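Local coordinates for protein mandelate racemase / muconate lactonizing enzyme (Burkholderia pseudomallei, PDB 2POD) that is a member of the enolase superfamily with no established function, binds a metal ion in its barrel domain and may act as a lyase, at residues G111-T116 with N339-L344; T116-N121 with I172-I177; A320-T325 with V345-R350; G326-T331 with P378-E383; A332-S337 with G370-P375. One frame throughout, in Å; residues are numbered along the deposited sequence.

Contact 1 of 5, residues G111-T116 with N339-L344; sequences GKCRDT and NAPNAL
The guanidinium of Arg114 sits beside the loop that follows helix 327-339. Ala343 O lies above one face, offset toward the rim. The carbonyl oxygens of Ala340 and Pro341 lie at the edge, near the plane. NH1 of Arg114 donates to Ala340 O at 2.7 Å, and the bond is fairly straight (158°). NH1 comes from above the plane of that carbonyl. Ala343 N reaches Ala340 O from the opposite face, at 3.2 Å, and closes the type I turn Ala340-Ala343. NH2 of Arg114 makes a weak bond of 3.5 Å to Pro341 O. The side chain arrives there because it is bent at chi3 (57°). NH1 also bonds Ser337 O, so the arginine gathers carbonyls from the end of the helix and the turn after it. A positive group there would be expected to interact well with a helix C-terminus.

Closer to the start of 111-116, Cys113 SG packs on Pro341 CG at 3.9 Å and lies 3.1 Å from Asn339 O. Asn339 CA makes a CA-H...O contact of 3.4 Å with Gly111 O. Within 111-116, Lys112 NZ and Asp115 OD2 form a salt bridge of 2.9 Å. Gln62 and Arg65 of a second subunit pack on Lys112 and Cys113, and a third subunit places Asp188 in a long, weak ion pair with Arg114.

Both loops lead into parallel strands, 117-122 and 346-348. They belong to the N-terminal end of the enolase-superfamily barrel, remote from the strand ends that carry the active site in this family.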
# COMPACT_ATOMS: atom_id res chain seq x y z
N GLY B 111 -20.89 29.91 -15.90
CA GLY B 111 -21.25 31.14 -15.18
C GLY B 111 -20.16 31.56 -14.22
O GLY B 111 -19.34 30.74 -13.82
N LYS B 112 -20.14 32.84 -13.86
CA LYS B 112 -19.20 33.33 -12.85
C LYS B 112 -19.58 32.91 -11.42
O LYS B 112 -20.76 32.69 -11.11
CB LYS B 112 -18.99 34.85 -12.97
CG LYS B 112 -20.12 35.72 -12.40
CD LYS B 112 -20.76 36.60 -13.46
CE LYS B 112 -20.23 38.02 -13.41
NZ LYS B 112 -21.22 38.99 -12.84
N CYS B 113 -18.57 32.79 -10.55
CA CYS B 113 -18.78 32.61 -9.11
C CYS B 113 -18.33 33.85 -8.36
O CYS B 113 -18.63 34.02 -7.18
CB CYS B 113 -18.01 31.39 -8.61
SG CYS B 113 -18.57 29.84 -9.35
N ARG B 114 -17.61 34.72 -9.07
CA ARG B 114 -17.15 36.00 -8.55
C ARG B 114 -17.15 37.04 -9.68
O ARG B 114 -17.10 36.67 -10.86
CB ARG B 114 -15.75 35.84 -7.94
CG ARG B 114 -14.69 35.33 -8.93
CD ARG B 114 -13.46 34.75 -8.22
NE ARG B 114 -13.80 33.67 -7.30
CZ ARG B 114 -14.02 32.40 -7.65
NH1 ARG B 114 -13.94 32.02 -8.92
NH2 ARG B 114 -14.33 31.51 -6.71
N ASP B 115 -17.20 38.32 -9.32
CA ASP B 115 -17.08 39.41 -10.30
C ASP B 115 -15.62 39.72 -10.67
O ASP B 115 -15.30 39.89 -11.85
CB ASP B 115 -17.75 40.70 -9.80
CG ASP B 115 -19.24 40.52 -9.54
OD1 ASP B 115 -19.73 41.09 -8.54
OD2 ASP B 115 -19.91 39.81 -10.33
N THR B 116 -14.77 39.80 -9.66
CA THR B 116 -13.32 39.91 -9.85
C THR B 116 -12.64 38.77 -9.10
O THR B 116 -13.22 38.17 -8.19
CB THR B 116 -12.77 41.24 -9.29
OG1 THR B 116 -13.04 41.33 -7.88
CG2 THR B 116 -13.38 42.45 -10.02
N ASN B 339 -15.03 31.69 -13.52
CA ASN B 339 -15.95 30.56 -13.50
C ASN B 339 -15.72 29.58 -12.36
O ASN B 339 -16.67 29.19 -11.68
CB ASN B 339 -15.95 29.81 -14.82
CG ASN B 339 -16.58 28.44 -14.69
OD1 ASN B 339 -17.80 28.31 -14.57
ND2 ASN B 339 -15.74 27.40 -14.67
N ALA B 340 -14.47 29.16 -12.17
CA ALA B 340 -14.16 28.03 -11.29
C ALA B 340 -14.41 28.37 -9.82
O ALA B 340 -13.84 29.33 -9.30
CB ALA B 340 -12.72 27.56 -11.49
N PRO B 341 -15.28 27.59 -9.14
CA PRO B 341 -15.53 27.76 -7.71
C PRO B 341 -14.26 27.59 -6.86
O PRO B 341 -14.14 28.19 -5.78
CB PRO B 341 -16.52 26.64 -7.39
CG PRO B 341 -17.14 26.28 -8.69
CD PRO B 341 -16.08 26.49 -9.71
N ASN B 342 -13.31 26.80 -7.35
CA ASN B 342 -12.03 26.62 -6.67
C ASN B 342 -10.86 27.49 -7.14
O ASN B 342 -9.73 27.25 -6.74
CB ASN B 342 -11.63 25.15 -6.62
CG ASN B 342 -11.35 24.58 -7.98
OD1 ASN B 342 -12.05 24.89 -8.94
ND2 ASN B 342 -10.32 23.74 -8.07
N ALA B 343 -11.11 28.50 -7.96
CA ALA B 343 -10.05 29.44 -8.35
C ALA B 343 -9.51 30.28 -7.18
O ALA B 343 -10.27 30.78 -6.37
CB ALA B 343 -10.49 30.31 -9.49
N LEU B 344 -8.19 30.38 -7.08
CA LEU B 344 -7.54 30.98 -5.90
C LEU B 344 -7.06 32.38 -6.24
O LEU B 344 -7.48 33.37 -5.62
CB LEU B 344 -6.33 30.13 -5.48
CG LEU B 344 -5.76 30.00 -4.05
CD1 LEU B 344 -4.26 29.73 -4.13
CD2 LEU B 344 -6.06 31.16 -3.09

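Contact 2 of 5, residues T116-N121 with I172-I177; sequences TIRTYN and ITAMKI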
# COMPACT_ATOMS: atom_id res chain seq x y z
N THR B 116 -14.77 39.80 -9.66
CA THR B 116 -13.32 39.91 -9.85
C THR B 116 -12.64 38.77 -9.10
O THR B 116 -13.22 38.17 -8.19
CB THR B 116 -12.77 41.24 -9.29
OG1 THR B 116 -13.04 41.33 -7.88
CG2 THR B 116 -13.38 42.45 -10.02
N ILE B 117 -11.40 38.48 -9.48
CA ILE B 117 -10.54 37.59 -8.71
C ILE B 117 -9.27 38.31 -8.31
O ILE B 117 -8.75 39.12 -9.07
CB ILE B 117 -10.24 36.26 -9.45
CG1 ILE B 117 -9.44 35.30 -8.57
CG2 ILE B 117 -9.60 36.50 -10.81
CD1 ILE B 117 -9.38 33.88 -9.07
N ARG B 118 -8.80 38.03 -7.09
CA ARG B 118 -7.49 38.44 -6.61
C ARG B 118 -6.39 38.10 -7.60
O ARG B 118 -6.33 36.98 -8.13
CB ARG B 118 -7.20 37.78 -5.26
CG ARG B 118 -5.96 38.28 -4.55
CD ARG B 118 -5.95 37.82 -3.11
NE ARG B 118 -4.68 38.09 -2.46
CZ ARG B 118 -3.76 37.17 -2.17
NH1 ARG B 118 -3.96 35.90 -2.49
NH2 ARG B 118 -2.64 37.53 -1.57
N THR B 119 -5.53 39.08 -7.88
CA THR B 119 -4.36 38.86 -8.70
C THR B 119 -3.10 38.79 -7.83
O THR B 119 -3.11 39.24 -6.69
CB THR B 119 -4.23 39.91 -9.82
OG1 THR B 119 -3.43 39.39 -10.88
CG2 THR B 119 -3.63 41.23 -9.31
N TYR B 120 -2.05 38.18 -8.37
CA TYR B 120 -0.71 38.27 -7.80
C TYR B 120 0.27 38.62 -8.89
O TYR B 120 0.07 38.26 -10.06
CB TYR B 120 -0.31 36.98 -7.07
CG TYR B 120 0.09 35.80 -7.93
CD1 TYR B 120 1.43 35.54 -8.23
CD2 TYR B 120 -0.87 34.91 -8.42
CE1 TYR B 120 1.80 34.45 -9.02
CE2 TYR B 120 -0.51 33.81 -9.20
CZ TYR B 120 0.82 33.59 -9.50
OH TYR B 120 1.19 32.50 -10.27
N ASN B 121 1.35 39.31 -8.52
CA ASN B 121 2.30 39.81 -9.51
C ASN B 121 3.52 38.93 -9.63
O ASN B 121 4.30 38.79 -8.69
CB ASN B 121 2.70 41.26 -9.25
CG ASN B 121 3.27 41.93 -10.48
OD1 ASN B 121 2.54 42.26 -11.42
ND2 ASN B 121 4.59 42.12 -10.50
N ILE B 172 -1.85 45.21 -4.53
CA ILE B 172 -1.47 43.83 -4.82
C ILE B 172 -0.85 43.20 -3.57
O ILE B 172 0.19 43.66 -3.07
CB ILE B 172 -0.51 43.77 -6.06
CG1 ILE B 172 -1.31 43.95 -7.35
CG2 ILE B 172 0.28 42.47 -6.11
CD1 ILE B 172 -0.48 44.41 -8.55
N THR B 173 -1.51 42.15 -3.07
CA THR B 173 -1.11 41.51 -1.81
C THR B 173 -0.37 40.17 -1.99
O THR B 173 -0.26 39.40 -1.03
CB THR B 173 -2.30 41.31 -0.83
OG1 THR B 173 -3.37 40.64 -1.50
CG2 THR B 173 -2.79 42.65 -0.29
N ALA B 174 0.14 39.92 -3.19
CA ALA B 174 0.97 38.74 -3.45
C ALA B 174 1.99 38.90 -4.59
O ALA B 174 1.65 39.41 -5.66
CB ALA B 174 0.10 37.50 -3.68
N MSE B 175 3.23 38.46 -4.35
CA MSE B 175 4.26 38.39 -5.40
C MSE B 175 4.81 36.98 -5.59
O MSE B 175 4.96 36.23 -4.63
CB MSE B 175 5.45 39.30 -5.11
CG MSE B 175 5.18 40.47 -4.22
SE MSE B 175 6.61 40.90 -2.97
CE MSE B 175 8.17 40.73 -4.15
N LYS B 176 5.16 36.66 -6.84
CA LYS B 176 6.00 35.51 -7.14
C LYS B 176 7.42 35.91 -7.54
O LYS B 176 7.62 36.72 -8.45
CB LYS B 176 5.38 34.66 -8.24
CG LYS B 176 6.03 33.29 -8.38
CD LYS B 176 5.09 32.32 -9.05
CE LYS B 176 5.17 32.44 -10.55
NZ LYS B 176 4.12 31.63 -11.22
N ILE B 177 8.40 35.33 -6.86
CA ILE B 177 9.81 35.56 -7.18
C ILE B 177 10.55 34.24 -7.44
O ILE B 177 10.05 33.17 -7.12
CB ILE B 177 10.50 36.38 -6.07
CG1 ILE B 177 10.46 35.64 -4.73
CG2 ILE B 177 9.82 37.76 -5.94
CD1 ILE B 177 11.40 36.19 -3.70
O HOH W 1 -3.16 40.75 -4.72
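Asn121 and Met175 form a parallel bridge between strands 117-121 and 174-177, two neighbouring strands of the enolase-superfamily barrel. The chain between them includes helix 160-170, so the pair belongs to a beta-alpha-beta unit. Asn121 N bonds Ala174 O, and Lys176 N bonds Asn121 O, each at 2.9 Å. The strands diverge by 35°, and the direct backbone bonds join the end of 117-121 to the start of 174-177.

Side chains of Arg118 and Tyr120 extend the grip. Arg118 has CG anti to its N (chi1 -172°) and runs straight out to NE. Its guanidinium meets Thr173 side-on: NE at 3.0 Å and NH2 at 3.2 Å both donate to Thr173 OG1, which lies in the guanidinium plane. NH2 adds a weak bond to Thr173 O. The stronger partner of this arginine is Asp216, in a salt bridge, and Tyr191 of a third subunit makes a cation-pi contact with it.

Tyr120 has its ring between backbone N and carbonyl carbon (chi1 76°). Its CB presses on Ala174 CB at 3.5 Å. Lys176 passes along the ring edge, CB 3.7 Å from Tyr120 CE1, then bends at chi3. That bend brings Lys176 NZ to Tyr120 OH. The same NZ forms a salt bridge with Glu246, one of the sodium ligands, and the lysine side chain lies about 4 Å from the ion.

Just before the strands meet, a water spans the gap: it donates to Thr119 O at 2.5 Å and accepts from Thr173 N at 2.7 Å.

Contact 3 of 5, residues A320-T325 with V345-R350; sequences APHDCT and VQESVR
His322 and Glu347 lie side by side, pointing the same way, with ring and carboxylate planes 74° apart. Glu347 OE1 meets the imidazole at its edge, 3.0 Å from His322 CD2. The extended glutamate has CG anti to its N (chi1 -176°), which carries the carboxylate past Asp323 to the histidine. Its OE2 lies 3.4 Å from Cys324 CB and bonds Thr122 OG1. His322 ND1 bonds Asp295, and its side chain is about 3 Å from the sodium ion. The set recalls the His-Asp pair and nearby glutamate of mandelate racemase, though no role is established here.

Apolar contacts flank this site. Cys324 SG rests on Val349 CG2 at 3.7 Å, and Ala320 CB on Val345 CG2 at 4.0 Å.

Pro321 makes van der Waals contacts with polar groups. The Gln346 side chain crosses its ring at about a right angle, and Pro321 CD sits 3.4 Å from Val345 O.

No clear hydrogen bond joins the two segments, although they run within 4° of parallel. Asp323 keeps its own segment turned: OD1 accepts from Thr325 N at 3.0 Å, an Asx turn.

These are successive barrel strands, linked by helix 327-339, whose Ser333 and Thr334 touch Gln346. Strand 117-122 bonds 346-348 along one edge, and strand 289-294 bonds 319-321.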
# COMPACT_ATOMS: atom_id res chain seq x y z
N ALA B 320 -4.85 27.70 -9.61
CA ALA B 320 -4.31 29.00 -9.98
C ALA B 320 -3.82 28.97 -11.43
O ALA B 320 -2.76 28.42 -11.71
CB ALA B 320 -3.18 29.39 -9.03
N PRO B 321 -4.60 29.55 -12.36
CA PRO B 321 -4.19 29.61 -13.77
C PRO B 321 -2.96 30.49 -14.04
O PRO B 321 -2.82 31.58 -13.49
CB PRO B 321 -5.43 30.15 -14.48
CG PRO B 321 -6.55 29.92 -13.51
CD PRO B 321 -5.94 30.13 -12.17
N HIS B 322 -2.08 29.97 -14.90
CA HIS B 322 -0.82 30.59 -15.28
C HIS B 322 -1.05 31.61 -16.38
O HIS B 322 -1.74 31.33 -17.36
CB HIS B 322 0.13 29.50 -15.81
CG HIS B 322 1.52 29.97 -16.08
ND1 HIS B 322 2.17 29.76 -17.28
CD2 HIS B 322 2.41 30.63 -15.29
CE1 HIS B 322 3.39 30.27 -17.22
NE2 HIS B 322 3.56 30.80 -16.03
N ASP B 323 -0.47 32.80 -16.22
CA ASP B 323 -0.16 33.66 -17.36
C ASP B 323 1.35 33.82 -17.55
O ASP B 323 2.00 32.93 -18.09
CB ASP B 323 -0.86 35.02 -17.27
CG ASP B 323 -0.45 35.97 -18.40
OD1 ASP B 323 -0.48 35.56 -19.60
OD2 ASP B 323 -0.07 37.12 -18.09
N CYS B 324 1.89 34.96 -17.09
CA CYS B 324 3.19 35.49 -17.51
C CYS B 324 3.53 35.41 -19.02
O CYS B 324 4.70 35.37 -19.40
CB CYS B 324 4.32 34.88 -16.67
SG CYS B 324 5.85 35.83 -16.57
N THR B 325 2.51 35.38 -19.88
CA THR B 325 2.72 35.17 -21.31
C THR B 325 1.99 36.21 -22.15
O THR B 325 2.09 37.40 -21.87
CB THR B 325 2.39 33.72 -21.76
OG1 THR B 325 1.05 33.40 -21.41
CG2 THR B 325 3.34 32.72 -21.11
N VAL B 345 -6.16 32.45 -7.22
CA VAL B 345 -5.60 33.70 -7.71
C VAL B 345 -5.47 33.59 -9.22
O VAL B 345 -5.49 32.50 -9.77
CB VAL B 345 -4.21 34.02 -7.10
CG1 VAL B 345 -4.35 34.80 -5.81
CG2 VAL B 345 -3.39 32.75 -6.89
N GLN B 346 -5.37 34.74 -9.87
CA GLN B 346 -4.98 34.79 -11.27
C GLN B 346 -3.65 35.51 -11.40
O GLN B 346 -3.55 36.70 -11.08
CB GLN B 346 -6.06 35.51 -12.08
CG GLN B 346 -5.70 35.71 -13.54
CD GLN B 346 -5.39 34.41 -14.23
OE1 GLN B 346 -4.28 34.20 -14.72
NE2 GLN B 346 -6.36 33.51 -14.26
N GLU B 347 -2.64 34.78 -11.87
CA GLU B 347 -1.34 35.36 -12.27
C GLU B 347 -1.51 36.52 -13.25
O GLU B 347 -2.25 36.40 -14.23
CB GLU B 347 -0.45 34.27 -12.88
CG GLU B 347 0.96 34.72 -13.25
CD GLU B 347 1.94 33.55 -13.35
OE1 GLU B 347 1.56 32.41 -13.04
OE2 GLU B 347 3.11 33.79 -13.73
N SER B 348 -0.85 37.63 -12.96
CA SER B 348 -0.65 38.70 -13.93
C SER B 348 0.72 39.35 -13.73
O SER B 348 1.32 39.24 -12.66
CB SER B 348 -1.76 39.74 -13.80
OG SER B 348 -1.61 40.51 -12.62
N VAL B 349 1.21 40.00 -14.79
CA VAL B 349 2.49 40.70 -14.75
C VAL B 349 2.27 42.16 -15.15
O VAL B 349 1.87 42.44 -16.28
CB VAL B 349 3.52 40.04 -15.71
CG1 VAL B 349 4.89 40.69 -15.56
CG2 VAL B 349 3.63 38.56 -15.44
N ARG B 350 2.52 43.09 -14.23
CA ARG B 350 2.19 44.50 -14.43
C ARG B 350 2.98 45.18 -15.55
O ARG B 350 2.45 46.02 -16.27
CB ARG B 350 2.23 45.30 -13.12
CG ARG B 350 3.57 45.30 -12.41
CD ARG B 350 3.52 46.08 -11.12
NE ARG B 350 4.87 46.28 -10.59
CZ ARG B 350 5.19 47.14 -9.63
NH1 ARG B 350 4.26 47.91 -9.07
NH2 ARG B 350 6.45 47.24 -9.23

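Contact 4 of 5, residues G326-T331 with P378-E383; sequences GPVVLT and PGLGLE
Thr331 and Leu380 mark where the two backbones come closest, with their CA atoms 6.5 Å apart. One side is the first part of helix 327-339, a helix of the enolase-superfamily barrel. Gly326 is its N-cap, and Gly326 O accepts from Leu330 N. The other side is a type II' turn from Pro378 to Gly381. Gly379 takes its positive-phi corner (58°), and Gly381 N returns to Pro378 O in a weak bond of 3.2 Å. No hydrogen bond crosses between the segments; the contact is mainly between side chains.

Leu380 in the turn and Leu382 just after it reach the helix. Val328 meets both with its two methyls. CG1 touches Leu380 CD1 at 4.0 Å, where the side chains cross at about a right angle. CG2 touches Leu382 CD1 at 3.8 Å. Leu382 has CG set between its N and carbonyl carbon (chi1 60°), and its other branch meets Thr331 tip to tip. Thr331 CG2 also lies 3.5 Å from Leu380 O.

The cluster lies against the N-terminal domain. Leu33 on strand 31-37 touches Val328, Leu380 and Leu382, while Ile91 on helix 81-101 packs on Val328 and Leu380. Glu35 accepts from the backbone N of Val328 and Val329 at the helix start.

The Thr331 hydroxyl is turned back on its own helix: OG1 donates to Pro327 O at 2.6 Å, while Leu382 CD2 lies 3.3 Å from the same OG1.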
# COMPACT_ATOMS: atom_id res chain seq x y z
N GLY B 326 1.25 35.78 -23.17
CA GLY B 326 0.53 36.71 -24.04
C GLY B 326 -0.80 37.20 -23.48
O GLY B 326 -1.30 36.62 -22.51
N PRO B 327 -1.37 38.27 -24.08
CA PRO B 327 -2.61 38.88 -23.60
C PRO B 327 -3.86 38.02 -23.72
O PRO B 327 -4.77 38.14 -22.90
CB PRO B 327 -2.74 40.14 -24.47
CG PRO B 327 -1.98 39.82 -25.70
CD PRO B 327 -0.82 39.00 -25.24
N VAL B 328 -3.91 37.15 -24.74
CA VAL B 328 -5.10 36.33 -24.98
C VAL B 328 -5.20 35.23 -23.93
O VAL B 328 -6.30 34.95 -23.42
CB VAL B 328 -5.13 35.75 -26.41
CG1 VAL B 328 -6.16 34.63 -26.57
CG2 VAL B 328 -5.38 36.84 -27.41
N VAL B 329 -4.05 34.65 -23.58
CA VAL B 329 -3.95 33.68 -22.48
C VAL B 329 -4.37 34.28 -21.14
O VAL B 329 -5.14 33.66 -20.41
CB VAL B 329 -2.55 32.99 -22.44
CG1 VAL B 329 -2.23 32.39 -21.07
CG2 VAL B 329 -2.48 31.92 -23.49
N LEU B 330 -3.92 35.50 -20.84
CA LEU B 330 -4.29 36.21 -19.61
C LEU B 330 -5.80 36.45 -19.51
O LEU B 330 -6.37 36.44 -18.42
CB LEU B 330 -3.55 37.56 -19.52
CG LEU B 330 -3.35 38.33 -18.19
CD1 LEU B 330 -3.98 39.69 -18.21
CD2 LEU B 330 -3.71 37.59 -16.90
N THR B 331 -6.43 36.65 -20.66
CA THR B 331 -7.85 36.98 -20.74
C THR B 331 -8.68 35.73 -20.56
O THR B 331 -9.63 35.72 -19.77
CB THR B 331 -8.16 37.65 -22.08
OG1 THR B 331 -7.26 38.74 -22.27
CG2 THR B 331 -9.58 38.14 -22.15
N PRO B 378 -18.88 39.25 -25.75
CA PRO B 378 -18.95 37.84 -26.08
C PRO B 378 -17.58 37.22 -26.36
O PRO B 378 -16.65 37.94 -26.73
CB PRO B 378 -19.82 37.82 -27.35
CG PRO B 378 -20.55 39.12 -27.34
CD PRO B 378 -19.57 40.08 -26.76
N GLY B 379 -17.47 35.90 -26.18
CA GLY B 379 -16.18 35.20 -26.22
C GLY B 379 -15.16 35.70 -25.22
O GLY B 379 -15.49 35.96 -24.05
N LEU B 380 -13.92 35.85 -25.68
CA LEU B 380 -12.85 36.48 -24.91
C LEU B 380 -13.17 37.92 -24.51
O LEU B 380 -12.81 38.36 -23.42
CB LEU B 380 -11.53 36.46 -25.69
CG LEU B 380 -10.93 35.15 -26.22
CD1 LEU B 380 -9.97 35.46 -27.33
CD2 LEU B 380 -10.20 34.41 -25.11
N GLY B 381 -13.83 38.66 -25.41
CA GLY B 381 -14.09 40.08 -25.19
C GLY B 381 -12.95 40.96 -25.66
O GLY B 381 -12.87 42.14 -25.30
N LEU B 382 -12.05 40.37 -26.45
CA LEU B 382 -11.09 41.14 -27.24
C LEU B 382 -10.90 40.52 -28.61
O LEU B 382 -11.22 39.34 -28.82
CB LEU B 382 -9.73 41.28 -26.51
CG LEU B 382 -8.89 40.06 -26.11
CD1 LEU B 382 -8.07 39.51 -27.25
CD2 LEU B 382 -7.96 40.41 -24.97
N GLU B 383 -10.40 41.33 -29.54
CA GLU B 383 -9.75 40.85 -30.76
C GLU B 383 -8.34 41.43 -30.81
O GLU B 383 -7.99 42.33 -30.03
CB GLU B 383 -10.53 41.33 -31.99
CG GLU B 383 -11.99 40.91 -32.00
CD GLU B 383 -12.82 41.74 -32.95
OE1 GLU B 383 -13.19 41.21 -34.02
OE2 GLU B 383 -13.11 42.91 -32.63

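Contact 5 of 5, residues A332-S337 with G370-P375; sequences ASTHLS and GHITVP
His335 and Val374 meet because each holds its leading atom anti to its own carbonyl carbon: CG of the histidine (chi1 -79°) and CG1 of the valine (chi1 -68°). Here a helix of the enolase-superfamily barrel, 327-339, packs on the run that leaves strand 371-373. The side chains cross at about a right angle. Val374 CG1 sits over the face of the imidazole, near its centre, in a CH-pi contact. Both ring nitrogens bond backbone atoms: ND1 pairs with Tyr106 N and NE2 with Leu380 O. These two bonds should fix the ring's rotation and suit a neutral imidazole.

One residue back, Thr334 slides past Val374 in the opposite direction. Its CG2 is 3.8 Å from Val374 CG1 and 3.6 Å from Thr373 C. Thr334 OG1 bonds Leu330 O in its own helix and lies 3.9 Å from Ile372 CD1.

Ile372 also packs on Ile117 and Thr119, since strand 371-373 pairs antiparallel with strand 117-122. The contact thus lays the helix over that added strand. The shortest approach to the ring is Val374 CG1 to His335 CD2, at 3.5 Å, and CG1 stands 7° off the normal through the ring centroid.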
# COMPACT_ATOMS: atom_id res chain seq x y z
N ALA B 332 -8.31 34.68 -21.30
CA ALA B 332 -8.94 33.37 -21.23
C ALA B 332 -8.81 32.71 -19.85
O ALA B 332 -9.75 32.06 -19.38
CB ALA B 332 -8.39 32.45 -22.32
N SER B 333 -7.66 32.88 -19.21
CA SER B 333 -7.43 32.38 -17.85
C SER B 333 -8.33 33.09 -16.86
O SER B 333 -8.80 32.48 -15.90
CB SER B 333 -5.98 32.55 -17.42
OG SER B 333 -5.07 32.06 -18.39
N THR B 334 -8.54 34.39 -17.08
CA THR B 334 -9.35 35.21 -16.18
C THR B 334 -10.82 34.81 -16.28
O THR B 334 -11.51 34.72 -15.26
CB THR B 334 -9.15 36.72 -16.45
OG1 THR B 334 -7.77 37.06 -16.25
CG2 THR B 334 -10.00 37.56 -15.51
N HIS B 335 -11.28 34.52 -17.50
CA HIS B 335 -12.52 33.80 -17.72
C HIS B 335 -12.64 32.51 -16.89
O HIS B 335 -13.65 32.31 -16.21
CB HIS B 335 -12.73 33.52 -19.21
CG HIS B 335 -13.23 34.69 -20.00
ND1 HIS B 335 -14.56 35.05 -20.04
CD2 HIS B 335 -12.58 35.58 -20.80
CE1 HIS B 335 -14.71 36.10 -20.82
NE2 HIS B 335 -13.52 36.45 -21.28
N LEU B 336 -11.60 31.67 -16.92
CA LEU B 336 -11.57 30.44 -16.11
C LEU B 336 -11.58 30.73 -14.61
O LEU B 336 -12.30 30.09 -13.85
CB LEU B 336 -10.36 29.55 -16.49
CG LEU B 336 -10.05 28.33 -15.60
CD1 LEU B 336 -11.10 27.24 -15.77
CD2 LEU B 336 -8.64 27.76 -15.84
N SER B 337 -10.80 31.73 -14.20
CA SER B 337 -10.70 32.13 -12.81
C SER B 337 -11.98 32.74 -12.26
O SER B 337 -12.18 32.75 -11.03
CB SER B 337 -9.56 33.12 -12.65
OG SER B 337 -8.32 32.47 -12.84
N GLY B 370 -5.60 45.16 -6.49
CA GLY B 370 -5.07 43.81 -6.37
C GLY B 370 -5.99 42.73 -6.91
O GLY B 370 -5.87 41.56 -6.53
N HIS B 371 -6.89 43.12 -7.80
CA HIS B 371 -7.95 42.24 -8.30
C HIS B 371 -8.15 42.45 -9.79
O HIS B 371 -7.99 43.57 -10.29
CB HIS B 371 -9.27 42.52 -7.55
CG HIS B 371 -9.37 41.83 -6.22
ND1 HIS B 371 -10.27 40.81 -5.99
CD2 HIS B 371 -8.71 42.03 -5.06
CE1 HIS B 371 -10.15 40.40 -4.73
NE2 HIS B 371 -9.21 41.13 -4.15
N ILE B 372 -8.50 41.39 -10.50
CA ILE B 372 -8.53 41.36 -11.97
C ILE B 372 -9.87 40.81 -12.46
O ILE B 372 -10.49 39.96 -11.80
CB ILE B 372 -7.28 40.59 -12.55
CG1 ILE B 372 -7.17 40.73 -14.08
CG2 ILE B 372 -7.25 39.12 -12.12
CD1 ILE B 372 -5.91 40.13 -14.68
N THR B 373 -10.34 41.32 -13.60
CA THR B 373 -11.60 40.87 -14.21
C THR B 373 -11.48 40.87 -15.73
O THR B 373 -10.47 41.29 -16.27
CB THR B 373 -12.80 41.74 -13.74
OG1 THR B 373 -14.02 41.16 -14.22
CG2 THR B 373 -12.68 43.18 -14.24
N VAL B 374 -12.50 40.37 -16.43
CA VAL B 374 -12.46 40.26 -17.90
C VAL B 374 -12.81 41.59 -18.58
O VAL B 374 -13.49 42.43 -17.99
CB VAL B 374 -13.39 39.13 -18.43
CG1 VAL B 374 -12.87 37.76 -18.03
CG2 VAL B 374 -14.83 39.32 -17.97
N PRO B 375 -12.34 41.79 -19.84
CA PRO B 375 -13.02 42.74 -20.73
C PRO B 375 -14.45 42.31 -21.05
O PRO B 375 -14.71 41.11 -21.21
CB PRO B 375 -12.17 42.71 -22.00
CG PRO B 375 -11.45 41.40 -21.95
CD PRO B 375 -11.17 41.18 -20.49

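How the contacts relate
From the N terminus, 111-116 opens contact 1, and Thr116 passes straight into contact 2. Contact 2 closes at 172-177 and is nested in the long loop that contact 1 closes at 339-344. Contact 3 opens at 320-325 and closes at 345-350, so it crosses contact 1. Helix 327-339 then supplies the first segments of contacts 4 and 5. Contact 5, closing at 370-375, is nested within contact 4, closing at 378-383. Both cross contacts 1 and 3. Strand 117-122 joins contacts 2, 3 and 5 through its neighbours in the barrel sheet. Contact 4 faces the N-terminal domain, and contact 1 faces other subunits.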